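Long-range contacts in exopolygalacturonase (Yersinia enterocolitica, PDB 2UVF), which probably hydrolyses pectin-derived polygalacturonate from the chain end, as an exo-acting glycoside hydrolase of family 28 found in the periplasm: residues F482-M487 with L524-V529; G423-N428 with L452-V457; A152-V157 with G186-I191. One frame throughout, in Å; residues are numbered along the deposited sequence.

Interaction 1 (F482-M487 with L524-V529); sequences FRNNAM and LKNVTV
Residues 482-487 and 524-529 run parallel, with Phe482 to Met487 matched one to one against Leu524 to Val529, and the axes of strands 485-487 and 527-529 lie only 6° apart. They are equivalent pieces of successive turns of the right-handed parallel beta-helix of family 28, and both segments turn a corner at an asparagine, Asn484 and Asn526. Before the corner Lys525 N donates to Phe482 O, and Asn484 N to Lys525 O; beyond it Met487 N reaches Thr528 O at 2.9 Å. Inside the coil, Phe482 and Leu524 lie side by side, and Phe482 CD2 meets Leu524 CD1 at 3.5 Å. The Val527 side chain crosses that of Phe482 at about a right angle and brings CG2 to within 3.8 Å of Phe482 CD2. The thioether of Met487 bends at its last torsion (chi3 -85°), which carries CE to 3.6 Å from Val529 CG2, with Val527 CG1 a little farther off. On the outer side, Lys525 NZ forms a salt bridge with Glu61, and Thr528 OG1 is hydrogen-bonded to the backbone N of His108. The two corner asparagines form a rung of an asparagine ladder, which Asn526 OD1 continues by accepting from Asn558. Their amide planes are 16° apart, and Asn526 ND2, with its acceptor in its own amide plane, donates to Asn484 OD1 over 3.0 Å.

Interaction 2 (G423-N428 with L452-V457); sequences GAWLFN and LAENNV
Trp425 and Glu454 meet on the outer side of the parallel strands 423-427 and 452-454, whose axes are 7° apart. Trp425 NE1 donates to Glu454 OE2 at 2.9 Å, on the anti side of a carboxylate turned 49° from the ring. Trp425 holds CG opposite its own amide nitrogen (chi1 -177°), which swings the pyrrole edge across to the neighbouring strand, where CD1 also touches Leu452 CD2. OE2 takes a second hydrogen bond from Gln113 NE2, while OE1 is bridged to Arg483; both carboxylate oxygens are thus engaged, an environment that would favour the charged form. The ring of Phe427, two residues along, places CE2 over the centre of one indole face. Between the backbones, Leu452 N donates to Ala424 O and Leu426 N to Leu452 O, the latter at 2.8 Å and nearly straight. Leu426 O accepts twice, from Glu454 N at 3.0 Å and from the side-chain ND2 of Asn456 at 2.9 Å, and the donors approach from opposite faces of the carbonyl plane. The other end of that amide, Asn456 OD1, accepts from Asn429 ND2. Asn428 N donates to Asn455 O in a bent bond, from above the carbonyl plane. Asn428 and Asn455, both with left-handed backbone angles, lie side by side at the bend, as in the asparagine ladders of parallel beta-helices.

Interaction 3 (A152-V157 with G186-I191); sequences AKPQIV and GCRVEI
Val157 O takes the shortest polar bond of this contact, from Glu190 N at 2.7 Å and nearly in line with the carbonyl. Val157 N in turn donates to Arg188 O, and Arg188 N to Gln155 O, so three bonds zip strand 156-158 alongside strand 187-191 in parallel, joined through helix 173-181. Arg188 runs side by side with Ile156, and its bend at chi3 (-61°) brings Pro154 CG over the centre of one guanidinium face, 3.6 Å from CZ of Arg188. NH2 is also held by salt bridges to Asp49 and Glu50. Glu190 runs obliquely past Ile156, its CG 3.6 Å from Ile156 CG2 and its OE2 3.5 Å from Ile156 CD1, while OE1 accepts from Asn210. On the other face, Val157 CG2 rests 4.2 Å from CB of Cys187, which is tied by a disulfide to Cys183; Val157 and Val189 both pack on Ala179 of the helix. The ion pairs to Asp49 and Glu50 thus probably tie the fibronectin-type region to strand 187-191, while Pro154 over the guanidinium joins segment 152-157 to the same side chain.

All three contacts are parallel strand pairings of the beta-helix, met in the order interaction 3, interaction 2, interaction 1 along the chain. Interactions 1 and 2 are neighbours, their centres 11 Å apart: 448-459 pairs with 476-490, and Arg483 N probably bonds to Ala453 O at 3.0 Å, as does Ala486 N to Asn456 O. Interaction 3 lies among the first strands, on the opposite side of the chain's centre from interaction 1, its centre about 31 Å from that of interaction 2 and 41 Å from that of interaction 1. The side chain of Ala424 in interaction 2 is about 13 Å from a bound galacturonic acid, and none of that contact's residues belongs to the sugar pocket.

Interaction 1 (F482-M487 with L524-V529)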
loop_
_atom_site.group_PDB
_atom_site.type_symbol
_atom_site.label_atom_id
_atom_site.label_comp_id
_atom_site.label_asym_id
_atom_site.label_seq_id
_atom_site.Cartn_x
_atom_site.Cartn_y
_atom_site.Cartn_z
ATOM N N PHE A 482 0.308 12.230 -8.542
ATOM C CA PHE A 482 0.348 10.939 -9.198
ATOM C C PHE A 482 1.066 11.136 -10.528
ATOM O O PHE A 482 0.493 11.627 -11.486
ATOM C CB PHE A 482 -1.085 10.425 -9.393
ATOM C CG PHE A 482 -1.171 9.040 -9.956
ATOM C CD1 PHE A 482 -1.327 7.940 -9.107
ATOM C CD2 PHE A 482 -1.112 8.826 -11.330
ATOM C CE1 PHE A 482 -1.434 6.666 -9.629
ATOM C CE2 PHE A 482 -1.219 7.559 -11.842
ATOM C CZ PHE A 482 -1.378 6.474 -10.989
ATOM N N ARG A 483 2.334 10.736 -10.575
ATOM C CA ARG A 483 3.205 11.110 -11.692
ATOM C C ARG A 483 4.195 10.023 -12.101
ATOM O O ARG A 483 4.500 9.137 -11.324
ATOM C CB ARG A 483 3.961 12.420 -11.367
ATOM C CG ARG A 483 5.016 12.301 -10.304
ATOM C CD ARG A 483 5.863 13.542 -10.266
ATOM N NE ARG A 483 6.988 13.434 -9.347
ATOM C CZ ARG A 483 7.550 14.468 -8.714
ATOM N NH1 ARG A 483 7.073 15.702 -8.877
ATOM N NH2 ARG A 483 8.572 14.264 -7.898
ATOM N N ASN A 484 4.723 10.126 -13.320
ATOM C CA ASN A 484 5.778 9.228 -13.754
ATOM C C ASN A 484 5.393 7.773 -13.510
ATOM O O ASN A 484 6.170 6.987 -12.990
ATOM C CB ASN A 484 7.080 9.564 -13.051
ATOM C CG ASN A 484 7.593 10.931 -13.410
ATOM O OD1 ASN A 484 7.224 11.492 -14.443
ATOM N ND2 ASN A 484 8.450 11.477 -12.559
ATOM N N ASN A 485 4.167 7.445 -13.899
ATOM C CA ASN A 485 3.618 6.102 -13.755
ATOM C C ASN A 485 3.172 5.615 -15.103
ATOM O O ASN A 485 2.614 6.384 -15.888
ATOM C CB ASN A 485 2.394 6.111 -12.825
ATOM C CG ASN A 485 2.734 6.511 -11.419
ATOM O OD1 ASN A 485 2.041 7.324 -10.803
ATOM N ND2 ASN A 485 3.791 5.957 -10.895
ATOM N N ALA A 486 3.376 4.322 -15.352
ATOM C CA ALA A 486 2.907 3.700 -16.575
ATOM C C ALA A 486 1.889 2.618 -16.292
ATOM O O ALA A 486 2.054 1.824 -15.378
ATOM C CB ALA A 486 4.085 3.147 -17.398
ATOM N N MET A 487 0.838 2.568 -17.109
ATOM C CA MET A 487 -0.273 1.673 -16.823
ATOM C C MET A 487 -0.815 0.986 -18.066
ATOM O O MET A 487 -0.849 1.577 -19.136
ATOM C CB MET A 487 -1.394 2.428 -16.113
ATOM C CG MET A 487 -0.906 3.397 -15.026
ATOM S SD MET A 487 -2.186 3.831 -13.822
ATOM C CE MET A 487 -3.062 5.169 -14.560
ATOM N N LEU A 524 -1.997 15.172 -11.742
ATOM C CA LEU A 524 -1.737 14.062 -12.643
ATOM C C LEU A 524 -0.792 14.529 -13.768
ATOM O O LEU A 524 -1.156 15.369 -14.580
ATOM C CB LEU A 524 -3.050 13.521 -13.212
ATOM C CG LEU A 524 -3.074 12.058 -13.677
ATOM C CD1 LEU A 524 -3.460 11.144 -12.534
ATOM C CD2 LEU A 524 -4.073 11.920 -14.809
ATOM N N LYS A 525 0.421 13.972 -13.790
ATOM C CA LYS A 525 1.499 14.426 -14.674
ATOM C C LYS A 525 2.327 13.251 -15.185
ATOM O O LYS A 525 2.610 12.322 -14.420
ATOM C CB LYS A 525 2.427 15.379 -13.918
ATOM C CG LYS A 525 3.201 16.320 -14.821
ATOM C CD LYS A 525 3.866 17.459 -14.037
ATOM C CE LYS A 525 2.844 18.298 -13.254
ATOM N NZ LYS A 525 3.307 19.706 -12.965
ATOM N N ASN A 526 2.710 13.299 -16.465
ATOM C CA ASN A 526 3.636 12.315 -17.060
ATOM C C ASN A 526 3.142 10.880 -16.855
ATOM O O ASN A 526 3.862 10.061 -16.305
ATOM C CB ASN A 526 5.047 12.441 -16.455
ATOM C CG ASN A 526 5.634 13.846 -16.555
ATOM O OD1 ASN A 526 5.175 14.678 -17.326
ATOM N ND2 ASN A 526 6.671 14.100 -15.770
ATOM N N VAL A 527 1.910 10.609 -17.284
ATOM C CA VAL A 527 1.226 9.332 -17.063
ATOM C C VAL A 527 0.702 8.824 -18.403
ATOM O O VAL A 527 0.078 9.560 -19.156
ATOM C CB VAL A 527 0.052 9.457 -16.033
ATOM C CG1 VAL A 527 -0.922 8.259 -16.114
ATOM C CG2 VAL A 527 0.582 9.658 -14.607
ATOM N N THR A 528 0.976 7.560 -18.685
ATOM C CA THR A 528 0.540 6.918 -19.908
ATOM C C THR A 528 -0.298 5.709 -19.533
ATOM O O THR A 528 0.078 4.937 -18.650
ATOM C CB THR A 528 1.747 6.472 -20.753
ATOM O OG1 THR A 528 2.665 5.749 -19.909
ATOM C CG2 THR A 528 2.459 7.687 -21.349
ATOM N N VAL A 529 -1.443 5.573 -20.177
ATOM C CA VAL A 529 -2.257 4.385 -20.067
ATOM C C VAL A 529 -2.498 3.835 -21.463
ATOM O O VAL A 529 -2.966 4.559 -22.345
ATOM C CB VAL A 529 -3.666 4.658 -19.439
ATOM C CG1 VAL A 529 -4.455 3.345 -19.299
ATOM C CG2 VAL A 529 -3.567 5.369 -18.111
#

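Interaction 2 (G423-N428 with L452-V457)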
loop_
_atom_site.group_PDB
_atom_site.type_symbol
_atom_site.label_atom_id
_atom_site.label_comp_id
_atom_site.label_asym_id
_atom_site.label_seq_id
_atom_site.Cartn_x
_atom_site.Cartn_y
_atom_site.Cartn_z
ATOM N N GLY A 423 1.830 12.460 4.663
ATOM C CA GLY A 423 3.172 12.050 4.210
ATOM C C GLY A 423 3.324 10.614 3.724
ATOM O O GLY A 423 3.690 9.715 4.496
ATOM N N ALA A 424 3.067 10.392 2.434
ATOM C CA ALA A 424 3.228 9.048 1.840
ATOM C C ALA A 424 4.090 9.091 0.569
ATOM O O ALA A 424 3.924 9.951 -0.268
ATOM C CB ALA A 424 1.883 8.457 1.534
ATOM N N TRP A 425 5.001 8.154 0.415
ATOM C CA TRP A 425 5.815 8.159 -0.789
ATOM C C TRP A 425 5.776 6.759 -1.386
ATOM O O TRP A 425 6.206 5.786 -0.782
ATOM C CB TRP A 425 7.205 8.717 -0.466
ATOM C CG TRP A 425 8.189 8.879 -1.576
ATOM C CD1 TRP A 425 7.945 9.049 -2.908
ATOM C CD2 TRP A 425 9.609 8.886 -1.421
ATOM N NE1 TRP A 425 9.138 9.145 -3.606
ATOM C CE2 TRP A 425 10.174 9.064 -2.707
ATOM C CE3 TRP A 425 10.464 8.765 -0.313
ATOM C CZ2 TRP A 425 11.554 9.127 -2.911
ATOM C CZ3 TRP A 425 11.841 8.828 -0.519
ATOM C CH2 TRP A 425 12.371 9.012 -1.811
ATOM N N LEU A 426 5.156 6.648 -2.547
ATOM C CA LEU A 426 4.898 5.310 -3.109
ATOM C C LEU A 426 5.621 5.191 -4.440
ATOM O O LEU A 426 5.195 5.779 -5.412
ATOM C CB LEU A 426 3.379 5.065 -3.271
ATOM C CG LEU A 426 2.385 5.272 -2.096
ATOM C CD1 LEU A 426 2.889 4.666 -0.777
ATOM C CD2 LEU A 426 2.025 6.734 -1.905
ATOM N N PHE A 427 6.727 4.445 -4.468
ATOM C CA PHE A 427 7.578 4.384 -5.655
ATOM C C PHE A 427 8.117 2.982 -5.985
ATOM O O PHE A 427 8.249 2.148 -5.110
ATOM C CB PHE A 427 8.711 5.441 -5.579
ATOM C CG PHE A 427 9.691 5.241 -4.430
ATOM C CD1 PHE A 427 10.896 4.566 -4.635
ATOM C CD2 PHE A 427 9.425 5.756 -3.159
ATOM C CE1 PHE A 427 11.828 4.383 -3.593
ATOM C CE2 PHE A 427 10.337 5.577 -2.096
ATOM C CZ PHE A 427 11.538 4.890 -2.315
ATOM N N ASN A 428 8.435 2.754 -7.257
ATOM C CA ASN A 428 9.032 1.497 -7.732
ATOM C C ASN A 428 8.230 0.238 -7.371
ATOM O O ASN A 428 8.800 -0.810 -7.043
ATOM C CB ASN A 428 10.504 1.371 -7.284
ATOM C CG ASN A 428 11.378 2.525 -7.782
ATOM O OD1 ASN A 428 11.007 3.256 -8.717
ATOM N ND2 ASN A 428 12.542 2.682 -7.171
ATOM N N LEU A 452 2.705 11.260 -2.489
ATOM C CA LEU A 452 3.426 11.203 -3.785
ATOM C C LEU A 452 3.624 9.777 -4.345
ATOM O O LEU A 452 4.384 8.980 -3.796
ATOM C CB LEU A 452 4.769 11.986 -3.729
ATOM C CG LEU A 452 5.675 11.948 -4.977
ATOM C CD1 LEU A 452 4.983 12.513 -6.216
ATOM C CD2 LEU A 452 7.006 12.645 -4.752
ATOM N N ALA A 453 2.943 9.475 -5.450
ATOM C CA ALA A 453 3.049 8.168 -6.113
ATOM C C ALA A 453 3.766 8.290 -7.484
ATOM O O ALA A 453 3.179 8.731 -8.478
ATOM C CB ALA A 453 1.651 7.523 -6.258
ATOM N N GLU A 454 5.039 7.893 -7.523
ATOM C CA GLU A 454 5.863 8.075 -8.727
ATOM C C GLU A 454 6.621 6.825 -9.085
ATOM O O GLU A 454 7.023 6.069 -8.222
ATOM C CB GLU A 454 6.855 9.238 -8.555
ATOM C CG GLU A 454 7.720 9.157 -7.287
ATOM C CD GLU A 454 8.754 10.253 -7.219
ATOM O OE1 GLU A 454 8.793 11.081 -8.157
ATOM O OE2 GLU A 454 9.524 10.291 -6.228
ATOM N N ASN A 455 6.837 6.643 -10.378
ATOM C CA ASN A 455 7.765 5.635 -10.896
ATOM C C ASN A 455 7.279 4.234 -10.537
ATOM O O ASN A 455 8.041 3.396 -10.039
ATOM C CB ASN A 455 9.224 5.909 -10.449
ATOM C CG ASN A 455 9.837 7.158 -11.115
ATOM O OD1 ASN A 455 10.168 8.157 -10.452
ATOM N ND2 ASN A 455 10.010 7.094 -12.417
ATOM N N ASN A 456 5.990 4.013 -10.824
ATOM C CA ASN A 456 5.282 2.790 -10.551
ATOM C C ASN A 456 4.742 2.275 -11.881
ATOM O O ASN A 456 4.516 3.037 -12.827
ATOM C CB ASN A 456 4.084 3.002 -9.575
ATOM C CG ASN A 456 4.494 3.492 -8.187
ATOM O OD1 ASN A 456 5.037 2.746 -7.376
ATOM N ND2 ASN A 456 4.198 4.742 -7.898
ATOM N N VAL A 457 4.511 0.974 -11.935
ATOM C CA VAL A 457 3.876 0.344 -13.089
ATOM C C VAL A 457 2.599 -0.383 -12.625
ATOM O O VAL A 457 2.607 -1.049 -11.592
ATOM C CB VAL A 457 4.889 -0.611 -13.818
ATOM C CG1 VAL A 457 4.199 -1.735 -14.496
ATOM C CG2 VAL A 457 5.706 0.185 -14.819
#

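Interaction 3 (A152-V157 with G186-I191)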
loop_
_atom_site.group_PDB
_atom_site.type_symbol
_atom_site.label_atom_id
_atom_site.label_comp_id
_atom_site.label_asym_id
_atom_site.label_seq_id
_atom_site.Cartn_x
_atom_site.Cartn_y
_atom_site.Cartn_z
ATOM N N ALA A 152 24.653 -3.601 15.314
ATOM C CA ALA A 152 25.376 -4.739 15.886
ATOM C C ALA A 152 24.629 -6.035 15.611
ATOM O O ALA A 152 23.395 -6.055 15.563
ATOM C CB ALA A 152 25.573 -4.551 17.388
ATOM N N LYS A 153 25.378 -7.117 15.429
ATOM C CA LYS A 153 24.786 -8.443 15.295
ATOM C C LYS A 153 23.753 -8.629 16.420
ATOM O O LYS A 153 24.078 -8.405 17.591
ATOM C CB LYS A 153 25.891 -9.516 15.315
ATOM C CG LYS A 153 25.513 -10.861 15.914
ATOM C CD LYS A 153 24.821 -11.777 14.909
ATOM C CE LYS A 153 24.264 -13.013 15.610
ATOM N NZ LYS A 153 23.940 -14.097 14.635
ATOM N N PRO A 154 22.498 -8.998 16.063
ATOM C CA PRO A 154 21.395 -9.139 17.020
ATOM C C PRO A 154 21.386 -10.452 17.831
ATOM O O PRO A 154 22.024 -11.439 17.450
ATOM C CB PRO A 154 20.166 -9.108 16.108
ATOM C CG PRO A 154 20.635 -9.782 14.881
ATOM C CD PRO A 154 22.046 -9.293 14.688
ATOM N N GLN A 155 20.642 -10.452 18.939
ATOM C CA GLN A 155 20.377 -11.670 19.689
ATOM C C GLN A 155 19.401 -12.538 18.900
ATOM O O GLN A 155 18.207 -12.240 18.846
ATOM C CB GLN A 155 19.773 -11.347 21.060
ATOM C CG GLN A 155 19.578 -12.585 21.947
ATOM C CD GLN A 155 18.347 -12.526 22.858
ATOM O OE1 GLN A 155 17.673 -11.498 22.974
ATOM N NE2 GLN A 155 18.047 -13.654 23.503
ATOM N N ILE A 156 19.905 -13.606 18.289
ATOM C CA ILE A 156 19.044 -14.534 17.559
ATOM C C ILE A 156 18.196 -15.313 18.549
ATOM O O ILE A 156 18.711 -15.830 19.538
ATOM C CB ILE A 156 19.849 -15.511 16.654
ATOM C CG1 ILE A 156 20.768 -14.746 15.679
ATOM C CG2 ILE A 156 18.909 -16.491 15.922
ATOM C CD1 ILE A 156 20.097 -13.582 14.889
ATOM N N VAL A 157 16.892 -15.362 18.288
ATOM C CA VAL A 157 15.950 -16.155 19.076
ATOM C C VAL A 157 15.162 -17.010 18.093
ATOM O O VAL A 157 14.440 -16.484 17.247
ATOM C CB VAL A 157 14.967 -15.266 19.895
ATOM C CG1 VAL A 157 13.995 -16.122 20.685
ATOM C CG2 VAL A 157 15.708 -14.291 20.813
ATOM N N GLY A 186 16.564 -5.368 20.613
ATOM C CA GLY A 186 17.479 -5.623 19.499
ATOM C C GLY A 186 17.523 -7.068 19.015
ATOM O O GLY A 186 18.323 -7.406 18.133
ATOM N N CYS A 187 16.661 -7.919 19.577
ATOM C CA CYS A 187 16.568 -9.319 19.178
ATOM C C CYS A 187 16.110 -9.484 17.726
ATOM O O CYS A 187 15.665 -8.527 17.086
ATOM C CB CYS A 187 15.639 -10.108 20.126
ATOM S SG CYS A 187 13.932 -9.449 20.391
ATOM N N ARG A 188 16.257 -10.700 17.208
ATOM C CA ARG A 188 15.601 -11.108 15.983
ATOM C C ARG A 188 15.009 -12.492 16.230
ATOM O O ARG A 188 15.751 -13.459 16.444
ATOM C CB ARG A 188 16.583 -11.123 14.807
ATOM C CG ARG A 188 15.968 -11.580 13.480
ATOM C CD ARG A 188 17.017 -11.742 12.391
ATOM N NE ARG A 188 17.678 -10.469 12.140
ATOM C CZ ARG A 188 18.938 -10.315 11.737
ATOM N NH1 ARG A 188 19.737 -11.361 11.516
ATOM N NH2 ARG A 188 19.408 -9.088 11.562
ATOM N N VAL A 189 13.679 -12.574 16.242
ATOM C CA VAL A 189 12.986 -13.857 16.363
ATOM C C VAL A 189 12.940 -14.516 14.979
ATOM O O VAL A 189 12.473 -13.901 14.027
ATOM C CB VAL A 189 11.558 -13.678 16.948
ATOM C CG1 VAL A 189 10.849 -15.018 17.124
ATOM C CG2 VAL A 189 11.615 -12.945 18.261
ATOM N N GLU A 190 13.442 -15.748 14.874
ATOM C CA GLU A 190 13.467 -16.496 13.619
ATOM C C GLU A 190 12.380 -17.566 13.576
ATOM O O GLU A 190 12.252 -18.356 14.509
ATOM C CB GLU A 190 14.826 -17.188 13.381
ATOM C CG GLU A 190 16.073 -16.391 13.758
ATOM C CD GLU A 190 16.628 -15.520 12.634
ATOM O OE1 GLU A 190 15.871 -15.159 11.706
ATOM O OE2 GLU A 190 17.839 -15.191 12.692
ATOM N N ILE A 191 11.609 -17.579 12.486
ATOM C CA ILE A 191 10.720 -18.697 12.137
ATOM C C ILE A 191 11.323 -19.397 10.904
ATOM O O ILE A 191 11.074 -18.963 9.766
ATOM C CB ILE A 191 9.276 -18.210 11.813
ATOM C CG1 ILE A 191 8.652 -17.479 13.019
ATOM C CG2 ILE A 191 8.397 -19.373 11.334
ATOM C CD1 ILE A 191 7.442 -16.657 12.708
#